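Local coordinates for iron-rich dpsA-homolog protein (Halobacterium salinarum, PDB 1TJO), which probably protects DNA from oxidative damage by oxidising ferrous iron with hydrogen peroxide and storing it as ferric mineral inside a hollow dodecamer, at residues 116-130 with 156-170. Residues are numbered along the deposited sequence; the frame is centred on the assembly and turned at random.
Sequences RTSLANDMAIYGDII and LIELEDDAHHIEHYL. With MG (magnesium ion), chain H.
Tyr126 and Ile166 reach into each other's helix as reciprocal knobs-into-holes, joining two neighbouring, roughly antiparallel helices of the ferritin-like four-helix bundle; the segment axes approach to 9.6 Å at 148°. The Tyr126 knob sits among Leu159, Asp162, Ala163 and Ile166, with one ring face laid over the backbone at Asp162 and Ala163. Its CB lies 3.6 Å from Ala163 CB, and the small side chain of Ala163 lets the helices come close, with Tyr126 CA 5.9 Å from Ala163 CA. Ile166 fills the return hole among Leu119, Asp122, Met123 and Tyr126. With CG1 beside the backbone N (chi1 -67°) and the chain extended beyond it, Ile166 CD1 comes within 3.4 Å of Tyr126 CE1, while the other branch, CG2, meets Leu119 and Met123. Further along, Ile130 is a third knob, its CD1 3.8 Å from Ala163 CB. Leu44 and Leu48 of helix 24-54 and Ala70 of helix 60-87 also touch Tyr126, which places the residue inside the bundle.

Polar contacts lie beside this apolar seam. A water in the ring plane accepts from Tyr126 OH and donates to Asp162 OD2, at 2.7 Å from each. Without the ring, as with an alanine here, Ile166 CD1 is likely to lose its aromatic neighbour and the water its hydroxyl donor, leaving a gap over Ala163.

Outside the contact face of its helix, His168 NE2 binds a magnesium ion together with Gln86 and Glu56 of two neighbouring subunits; His168 is assigned to iron translocation. Near Leu170, Arg116 NH1 bonds Leu175 O of another subunit and a water held by Tyr169 O. Its NH2 donates almost straight (174°) to Leu170 O at 2.9 Å, on a lone pair in the carbonyl plane, while Leu170 CD2 covers one guanidinium face.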
ATOM      1  N   ARG A 116      16.426  16.314  30.704  1.00 18.75           N
ATOM      2  CA  ARG A 116      16.546  17.722  30.455  1.00 18.04           C
ATOM      3  C   ARG A 116      18.012  18.058  30.074  1.00 19.21           C
ATOM      4  O   ARG A 116      18.253  18.817  29.125  1.00 21.29           O
ATOM      5  CB  ARG A 116      16.060  18.517  31.661  1.00 18.88           C
ATOM      6  CG  ARG A 116      14.585  18.538  31.882  1.00 18.97           C
ATOM      7  CD  ARG A 116      14.124  19.645  32.835  1.00 21.29           C
ATOM      8  NE  ARG A 116      14.313  20.951  32.223  1.00 19.13           N
ATOM      9  CZ  ARG A 116      13.468  21.527  31.376  1.00 19.07           C
ATOM     10  NH1 ARG A 116      12.308  20.985  31.024  1.00 19.66           N
ATOM     11  NH2 ARG A 116      13.807  22.680  30.842  1.00 19.50           N
ATOM     12  N   THR A 117      18.972  17.458  30.778  1.00 19.36           N
ATOM     13  CA  THR A 117      20.368  17.700  30.489  1.00 19.47           C
ATOM     14  C   THR A 117      20.711  17.188  29.113  1.00 18.82           C
ATOM     15  O   THR A 117      21.401  17.872  28.325  1.00 18.21           O
ATOM     16  CB  THR A 117      21.207  17.031  31.555  1.00 21.32           C
ATOM     17  OG1 THR A 117      21.013  17.727  32.787  1.00 21.52           O
ATOM     18  CG2 THR A 117      22.710  17.131  31.254  1.00 23.48           C
ATOM     19  N   SER A 118      20.255  15.970  28.834  1.00 18.49           N
ATOM     20  CA  SER A 118      20.506  15.310  27.585  1.00 18.40           C
ATOM     21  C   SER A 118      19.983  16.134  26.417  1.00 17.21           C
ATOM     22  O   SER A 118      20.717  16.418  25.492  1.00 18.74           O
ATOM     23  CB  SER A 118      19.916  13.882  27.568  1.00 18.19           C
ATOM     24  OG  SER A 118      20.472  13.110  28.633  1.00 20.56           O
ATOM     25  N   LEU A 119      18.720  16.547  26.461  1.00 18.04           N
ATOM     26  CA  LEU A 119      18.187  17.352  25.400  1.00 19.10           C
ATOM     27  C   LEU A 119      18.879  18.702  25.258  1.00 19.21           C
ATOM     28  O   LEU A 119      19.067  19.139  24.139  1.00 18.68           O
ATOM     29  CB  LEU A 119      16.692  17.550  25.565  1.00 19.64           C
ATOM     30  CG  LEU A 119      15.687  16.610  24.901  1.00 26.23           C
ATOM     31  CD1 LEU A 119      16.148  15.263  24.393  1.00 24.71           C
ATOM     32  CD2 LEU A 119      14.359  16.625  25.621  1.00 23.61           C
ATOM     33  N   ALA A 120      19.273  19.334  26.368  1.00 19.07           N
ATOM     34  CA  ALA A 120      19.956  20.613  26.262  1.00 19.75           C
ATOM     35  C   ALA A 120      21.311  20.440  25.563  1.00 19.26           C
ATOM     36  O   ALA A 120      21.735  21.282  24.761  1.00 19.07           O
ATOM     37  CB  ALA A 120      20.144  21.198  27.606  1.00 20.53           C
ATOM     38  N   ASN A 121      21.995  19.339  25.841  1.00 18.56           N
ATOM     39  CA  ASN A 121      23.254  19.043  25.160  1.00 18.93           C
ATOM     40  C   ASN A 121      23.031  18.831  23.640  1.00 19.48           C
ATOM     41  O   ASN A 121      23.846  19.296  22.784  1.00 20.40           O
ATOM     42  CB  ASN A 121      23.918  17.801  25.774  1.00 18.29           C
ATOM     43  CG  ASN A 121      24.509  18.047  27.125  1.00 20.18           C
ATOM     44  OD1 ASN A 121      24.831  19.177  27.461  1.00 20.90           O
ATOM     45  ND2 ASN A 121      24.725  16.992  27.900  1.00 18.16           N
ATOM     46  N   ASP A 122      21.915  18.189  23.297  1.00 18.96           N
ATOM     47  CA  ASP A 122      21.591  17.969  21.887  1.00 20.36           C
ATOM     48  C   ASP A 122      21.273  19.271  21.195  1.00 19.55           C
ATOM     49  O   ASP A 122      21.668  19.483  20.062  1.00 19.65           O
ATOM     50  CB  ASP A 122      20.400  17.005  21.717  1.00 20.61           C
ATOM     51  CG  ASP A 122      20.718  15.626  22.200  1.00 22.99           C
ATOM     52  OD1 ASP A 122      21.944  15.292  22.273  1.00 20.74           O
ATOM     53  OD2 ASP A 122      19.802  14.810  22.527  1.00 21.61           O
ATOM     54  N   MET A 123      20.513  20.109  21.869  1.00 20.26           N
ATOM     55  CA  MET A 123      20.100  21.411  21.362  1.00 21.51           C
ATOM     56  C   MET A 123      21.322  22.245  20.972  1.00 21.59           C
ATOM     57  O   MET A 123      21.309  22.885  19.946  1.00 21.35           O
ATOM     58  CB  MET A 123      19.250  22.166  22.390  1.00 23.36           C
ATOM     59  CG  MET A 123      18.315  23.135  21.692  1.00 26.27           C
ATOM     60  SD  MET A 123      17.175  23.993  22.819  1.00 32.72           S
ATOM     61  CE  MET A 123      18.241  24.801  23.691  1.00 33.29           C
ATOM     62  N   ALA A 124      22.380  22.152  21.748  1.00 21.23           N
ATOM     63  CA  ALA A 124      23.619  22.898  21.479  1.00 21.24           C
ATOM     64  C   ALA A 124      24.313  22.380  20.223  1.00 20.28           C
ATOM     65  O   ALA A 124      24.875  23.160  19.430  1.00 22.23           O
ATOM     66  CB  ALA A 124      24.570  22.843  22.661  1.00 21.87           C
ATOM     67  N   ILE A 125      24.297  21.074  20.044  1.00 19.62           N
ATOM     68  CA  ILE A 125      24.826  20.490  18.823  1.00 17.96           C
ATOM     69  C   ILE A 125      24.033  20.973  17.609  1.00 17.50           C
ATOM     70  O   ILE A 125      24.622  21.378  16.626  1.00 18.43           O
ATOM     71  CB  ILE A 125      24.851  18.958  18.901  1.00 18.46           C
ATOM     72  CG1 ILE A 125      25.793  18.470  20.009  1.00 20.38           C
ATOM     73  CG2 ILE A 125      25.282  18.432  17.588  1.00 18.89           C
ATOM     74  CD1 ILE A 125      25.727  17.004  20.258  1.00 24.12           C
ATOM     75  N   TYR A 126      22.701  20.899  17.665  1.00 17.58           N
ATOM     76  CA  TYR A 126      21.873  21.347  16.546  1.00 18.26           C
ATOM     77  C   TYR A 126      22.170  22.755  16.162  1.00 18.37           C
ATOM     78  O   TYR A 126      22.329  23.076  14.982  1.00 19.15           O
ATOM     79  CB  TYR A 126      20.373  21.259  16.871  1.00 19.15           C
ATOM     80  CG  TYR A 126      19.764  19.898  16.590  1.00 17.67           C
ATOM     81  CD1 TYR A 126      19.437  19.057  17.629  1.00 19.57           C
ATOM     82  CD2 TYR A 126      19.429  19.505  15.283  1.00 17.81           C
ATOM     83  CE1 TYR A 126      18.858  17.828  17.393  1.00 19.85           C
ATOM     84  CE2 TYR A 126      18.842  18.272  15.033  1.00 17.27           C
ATOM     85  CZ  TYR A 126      18.556  17.445  16.098  1.00 19.24           C
ATOM     86  OH  TYR A 126      17.951  16.229  15.923  1.00 19.50           O
ATOM     87  N   GLY A 127      22.282  23.612  17.168  1.00 19.43           N
ATOM     88  CA  GLY A 127      22.527  25.016  16.932  1.00 20.64           C
ATOM     89  C   GLY A 127      23.818  25.268  16.226  1.00 20.21           C
ATOM     90  O   GLY A 127      23.872  26.067  15.287  1.00 18.93           O
ATOM     91  N   ASP A 128      24.857  24.572  16.626  1.00 19.99           N
ATOM     92  CA  ASP A 128      26.162  24.721  15.970  1.00 20.72           C
ATOM     93  C   ASP A 128      26.109  24.286  14.502  1.00 19.99           C
ATOM     94  O   ASP A 128      26.688  24.911  13.609  1.00 19.29           O
ATOM     95  CB  ASP A 128      27.169  23.839  16.708  1.00 19.99           C
ATOM     96  CG  ASP A 128      27.593  24.407  18.065  1.00 24.99           C
ATOM     97  OD1 ASP A 128      27.126  25.480  18.502  1.00 29.34           O
ATOM     98  OD2 ASP A 128      28.408  23.790  18.756  1.00 31.12           O
ATOM     99  N   ILE A 129      25.385  23.188  14.247  1.00 17.52           N
ATOM    100  CA  ILE A 129      25.261  22.634  12.903  1.00 18.49           C
ATOM    101  C   ILE A 129      24.420  23.561  12.023  1.00 17.11           C
ATOM    102  O   ILE A 129      24.710  23.753  10.869  1.00 18.41           O
ATOM    103  CB  ILE A 129      24.661  21.213  12.925  1.00 18.27           C
ATOM    104  CG1 ILE A 129      25.666  20.252  13.580  1.00 19.55           C
ATOM    105  CG2 ILE A 129      24.374  20.746  11.509  1.00 20.84           C
ATOM    106  CD1 ILE A 129      25.156  18.846  13.837  1.00 22.36           C
ATOM    107  N   ILE A 130      23.393  24.138  12.595  1.00 18.18           N
ATOM    108  CA  ILE A 130      22.469  25.005  11.897  1.00 18.94           C
ATOM    109  C   ILE A 130      23.211  26.272  11.463  1.00 19.64           C
ATOM    110  O   ILE A 130      23.104  26.665  10.326  1.00 20.30           O
ATOM    111  CB  ILE A 130      21.258  25.319  12.782  1.00 18.92           C
ATOM    112  CG1 ILE A 130      20.272  24.130  12.758  1.00 19.02           C
ATOM    113  CG2 ILE A 130      20.508  26.554  12.296  1.00 18.22           C
ATOM    114  CD1 ILE A 130      19.370  24.151  13.865  1.00 19.84           C
ATOM    115  N   LEU A 156      18.871  21.420   6.059  1.00 21.48           N
ATOM    116  CA  LEU A 156      18.732  22.432   7.087  1.00 21.73           C
ATOM    117  C   LEU A 156      17.318  22.507   7.594  1.00 21.51           C
ATOM    118  O   LEU A 156      17.094  22.640   8.821  1.00 21.84           O
ATOM    119  CB  LEU A 156      19.158  23.804   6.538  1.00 21.54           C
ATOM    120  CG  LEU A 156      19.068  24.991   7.472  1.00 23.35           C
ATOM    121  CD1 LEU A 156      19.995  24.820   8.584  1.00 24.83           C
ATOM    122  CD2 LEU A 156      19.406  26.281   6.733  1.00 21.82           C
ATOM    123  N   ILE A 157      16.328  22.465   6.705  1.00 21.99           N
ATOM    124  CA  ILE A 157      14.967  22.575   7.193  1.00 23.34           C
ATOM    125  C   ILE A 157      14.588  21.392   8.130  1.00 22.40           C
ATOM    126  O   ILE A 157      13.903  21.590   9.111  1.00 23.50           O
ATOM    127  CB  ILE A 157      13.945  22.797   6.023  1.00 25.54           C
ATOM    128  CG1 ILE A 157      12.580  23.182   6.613  1.00 31.51           C
ATOM    129  CG2 ILE A 157      13.875  21.647   5.127  1.00 27.38           C
ATOM    130  CD1 ILE A 157      11.617  22.085   6.733  1.00 37.22           C
ATOM    131  N   GLU A 158      15.030  20.182   7.815  1.00 22.24           N
ATOM    132  CA  GLU A 158      14.796  19.007   8.671  1.00 23.18           C
ATOM    133  C   GLU A 158      15.507  19.123  10.014  1.00 20.79           C
ATOM    134  O   GLU A 158      14.921  18.824  11.062  1.00 21.92           O
ATOM    135  CB  GLU A 158      15.288  17.757   7.982  1.00 24.00           C
ATOM    136  CG  GLU A 158      14.630  17.445   6.641  1.00 28.60           C
ATOM    137  CD  GLU A 158      13.128  17.371   6.665  1.00 38.50           C
ATOM    138  OE1 GLU A 158      12.548  16.922   7.699  1.00 41.79           O
ATOM    139  OE2 GLU A 158      12.503  17.741   5.619  1.00 42.92           O
ATOM    140  N   LEU A 159      16.741  19.615  10.005  1.00 20.28           N
ATOM    141  CA  LEU A 159      17.510  19.772  11.253  1.00 20.39           C
ATOM    142  C   LEU A 159      16.894  20.881  12.095  1.00 20.30           C
ATOM    143  O   LEU A 159      16.792  20.730  13.329  1.00 20.17           O
ATOM    144  CB  LEU A 159      18.977  20.029  10.933  1.00 22.11           C
ATOM    145  CG  LEU A 159      19.794  18.847  10.426  1.00 26.15           C
ATOM    146  CD1 LEU A 159      19.064  17.882   9.568  1.00 35.06           C
ATOM    147  CD2 LEU A 159      21.068  19.372   9.734  1.00 29.46           C
ATOM    148  N   GLU A 160      16.445  21.960  11.462  1.00 20.52           N
ATOM    149  CA  GLU A 160      15.776  23.052  12.207  1.00 21.06           C
ATOM    150  C   GLU A 160      14.490  22.568  12.832  1.00 21.89           C
ATOM    151  O   GLU A 160      14.155  22.951  13.964  1.00 21.36           O
ATOM    152  CB  GLU A 160      15.570  24.319  11.375  1.00 21.10           C
ATOM    153  CG  GLU A 160      16.887  25.023  10.989  1.00 21.01           C
ATOM    154  CD  GLU A 160      16.677  26.472  10.569  1.00 24.79           C
ATOM    155  OE1 GLU A 160      15.583  27.025  10.829  1.00 27.26           O
ATOM    156  OE2 GLU A 160      17.608  27.058   9.967  1.00 25.48           O
ATOM    157  N   ASP A 161      13.740  21.732  12.122  1.00 21.18           N
ATOM    158  CA  ASP A 161      12.511  21.251  12.705  1.00 21.95           C
ATOM    159  C   ASP A 161      12.796  20.448  13.956  1.00 21.61           C
ATOM    160  O   ASP A 161      12.131  20.608  15.004  1.00 20.46           O
ATOM    161  CB  ASP A 161      11.757  20.385  11.710  1.00 22.26           C
ATOM    162  CG  ASP A 161      10.305  20.178  12.115  1.00 29.78           C
ATOM    163  OD1 ASP A 161       9.845  19.023  12.102  1.00 38.52           O
ATOM    164  OD2 ASP A 161       9.591  21.113  12.527  1.00 37.78           O
ATOM    165  N   ASP A 162      13.780  19.559  13.901  1.00 19.93           N
ATOM    166  CA  ASP A 162      14.094  18.784  15.105  1.00 21.35           C
ATOM    167  C   ASP A 162      14.671  19.610  16.251  1.00 21.05           C
ATOM    168  O   ASP A 162      14.339  19.391  17.399  1.00 20.54           O
ATOM    169  CB  ASP A 162      15.073  17.667  14.771  1.00 21.52           C
ATOM    170  CG  ASP A 162      14.446  16.600  13.928  1.00 25.90           C
ATOM    171  OD1 ASP A 162      13.194  16.518  14.008  1.00 28.63           O
ATOM    172  OD2 ASP A 162      15.083  15.803  13.233  1.00 24.60           O
ATOM    173  N   ALA A 163      15.509  20.598  15.932  1.00 20.17           N
ATOM    174  CA  ALA A 163      16.021  21.516  16.955  1.00 19.93           C
ATOM    175  C   ALA A 163      14.887  22.259  17.650  1.00 19.78           C
ATOM    176  O   ALA A 163      14.864  22.413  18.871  1.00 18.81           O
ATOM    177  CB  ALA A 163      16.980  22.497  16.353  1.00 20.27           C
ATOM    178  N   HIS A 164      13.942  22.704  16.859  1.00 19.93           N
ATOM    179  CA  HIS A 164      12.749  23.392  17.364  1.00 21.06           C
ATOM    180  C   HIS A 164      11.923  22.476  18.285  1.00 19.62           C
ATOM    181  O   HIS A 164      11.433  22.949  19.315  1.00 20.12           O
ATOM    182  CB  HIS A 164      11.913  23.921  16.196  1.00 23.08           C
ATOM    183  CG  HIS A 164      10.545  24.328  16.583  1.00 26.90           C
ATOM    184  ND1 HIS A 164       9.436  23.565  16.295  1.00 33.75           N
ATOM    185  CD2 HIS A 164      10.109  25.387  17.300  1.00 26.22           C
ATOM    186  CE1 HIS A 164       8.366  24.163  16.790  1.00 35.28           C
ATOM    187  NE2 HIS A 164       8.747  25.264  17.410  1.00 34.28           N
ATOM    188  N   HIS A 165      11.769  21.197  17.948  1.00 19.29           N
ATOM    189  CA  HIS A 165      11.031  20.270  18.790  1.00 20.04           C
ATOM    190  C   HIS A 165      11.709  20.167  20.144  1.00 19.23           C
ATOM    191  O   HIS A 165      11.066  20.170  21.181  1.00 18.51           O
ATOM    192  CB  HIS A 165      10.972  18.877  18.158  1.00 21.66           C
ATOM    193  CG  HIS A 165       9.914  18.735  17.138  1.00 28.67           C
ATOM    194  ND1 HIS A 165       8.913  17.789  17.241  1.00 36.72           N
ATOM    195  CD2 HIS A 165       9.732  19.355  15.954  1.00 35.14           C
ATOM    196  CE1 HIS A 165       8.140  17.865  16.171  1.00 35.86           C
ATOM    197  NE2 HIS A 165       8.616  18.803  15.371  1.00 39.54           N
ATOM    198  N   ILE A 166      13.024  20.076  20.138  1.00 19.15           N
ATOM    199  CA  ILE A 166      13.753  20.009  21.421  1.00 20.87           C
ATOM    200  C   ILE A 166      13.543  21.252  22.247  1.00 20.11           C
ATOM    201  O   ILE A 166      13.290  21.158  23.479  1.00 19.85           O
ATOM    202  CB  ILE A 166      15.268  19.687  21.201  1.00 21.41           C
ATOM    203  CG1 ILE A 166      15.436  18.272  20.661  1.00 22.74           C
ATOM    204  CG2 ILE A 166      16.101  19.931  22.492  1.00 23.64           C
ATOM    205  CD1 ILE A 166      16.809  17.969  20.117  1.00 27.15           C
ATOM    206  N   GLU A 167      13.604  22.415  21.600  1.00 20.93           N
ATOM    207  CA  GLU A 167      13.306  23.663  22.271  1.00 21.03           C
ATOM    208  C   GLU A 167      11.933  23.625  22.946  1.00 21.04           C
ATOM    209  O   GLU A 167      11.802  23.999  24.105  1.00 19.61           O
ATOM    210  CB  GLU A 167      13.391  24.858  21.295  1.00 22.74           C
ATOM    211  CG  GLU A 167      13.252  26.207  21.982  1.00 27.28           C
ATOM    212  CD  GLU A 167      13.888  27.366  21.227  1.00 33.95           C
ATOM    213  OE1 GLU A 167      13.334  27.739  20.185  1.00 37.48           O
ATOM    214  OE2 GLU A 167      14.895  27.939  21.716  1.00 38.47           O
ATOM    215  N   HIS A 168      10.910  23.149  22.225  1.00 19.24           N
ATOM    216  CA  HIS A 168       9.604  22.934  22.831  1.00 20.03           C
ATOM    217  C   HIS A 168       9.502  21.963  23.969  1.00 19.70           C
ATOM    218  O   HIS A 168       8.806  22.259  24.935  1.00 19.24           O
ATOM    219  CB  HIS A 168       8.557  22.655  21.799  1.00 19.97           C
ATOM    220  CG  HIS A 168       8.065  23.899  21.129  1.00 25.49           C
ATOM    221  ND1 HIS A 168       6.828  23.981  20.513  1.00 23.35           N
ATOM    222  CD2 HIS A 168       8.627  25.132  21.031  1.00 27.00           C
ATOM    223  CE1 HIS A 168       6.670  25.210  20.041  1.00 26.37           C
ATOM    224  NE2 HIS A 168       7.748  25.921  20.335  1.00 28.32           N
ATOM    225  N   TYR A 169      10.220  20.840  23.894  1.00 18.74           N
ATOM    226  CA  TYR A 169      10.175  19.866  24.984  1.00 19.41           C
ATOM    227  C   TYR A 169      10.701  20.466  26.301  1.00 19.18           C
ATOM    228  O   TYR A 169      10.239  20.073  27.365  1.00 20.13           O
ATOM    229  CB  TYR A 169      11.045  18.688  24.677  1.00 18.92           C
ATOM    230  CG  TYR A 169      10.385  17.581  23.878  1.00 20.68           C
ATOM    231  CD1 TYR A 169       9.232  16.954  24.339  1.00 21.95           C
ATOM    232  CD2 TYR A 169      10.908  17.202  22.650  1.00 20.43           C
ATOM    233  CE1 TYR A 169       8.661  15.908  23.623  1.00 23.90           C
ATOM    234  CE2 TYR A 169      10.310  16.192  21.924  1.00 22.80           C
ATOM    235  CZ  TYR A 169       9.204  15.550  22.417  1.00 24.06           C
ATOM    236  OH  TYR A 169       8.652  14.498  21.701  1.00 24.59           O
ATOM    237  N   LEU A 170      11.658  21.396  26.175  1.00 19.45           N
ATOM    238  CA  LEU A 170      12.314  22.074  27.289  1.00 20.02           C
ATOM    239  C   LEU A 170      11.588  23.283  27.835  1.00 20.13           C
ATOM    240  O   LEU A 170      11.979  23.832  28.877  1.00 20.97           O
ATOM    241  CB  LEU A 170      13.732  22.493  26.901  1.00 19.63           C
ATOM    242  CG  LEU A 170      14.669  21.315  26.668  1.00 19.68           C
ATOM    243  CD1 LEU A 170      16.030  21.702  26.121  1.00 22.48           C
ATOM    244  CD2 LEU A 170      14.829  20.434  27.935  1.00 21.68           C
TER
HETATM  245 MG    MG H1402       7.914  28.375  21.035  0.50 30.13          MG
HETATM  246  O   HOH W   1       9.831  21.219  29.676  1.00 24.43           O
HETATM  247  O   HOH W   2      17.725  15.411  13.403  1.00 22.52           O
HETATM  248  O   HOH W   3       9.611  28.239  22.298  1.00 38.16           O
HETATM  249  O   HOH W   4       9.140  28.368  19.567  1.00 33.47           O
HETATM  250  O   HOH W   5       7.861  30.299  21.401  1.00 55.73           O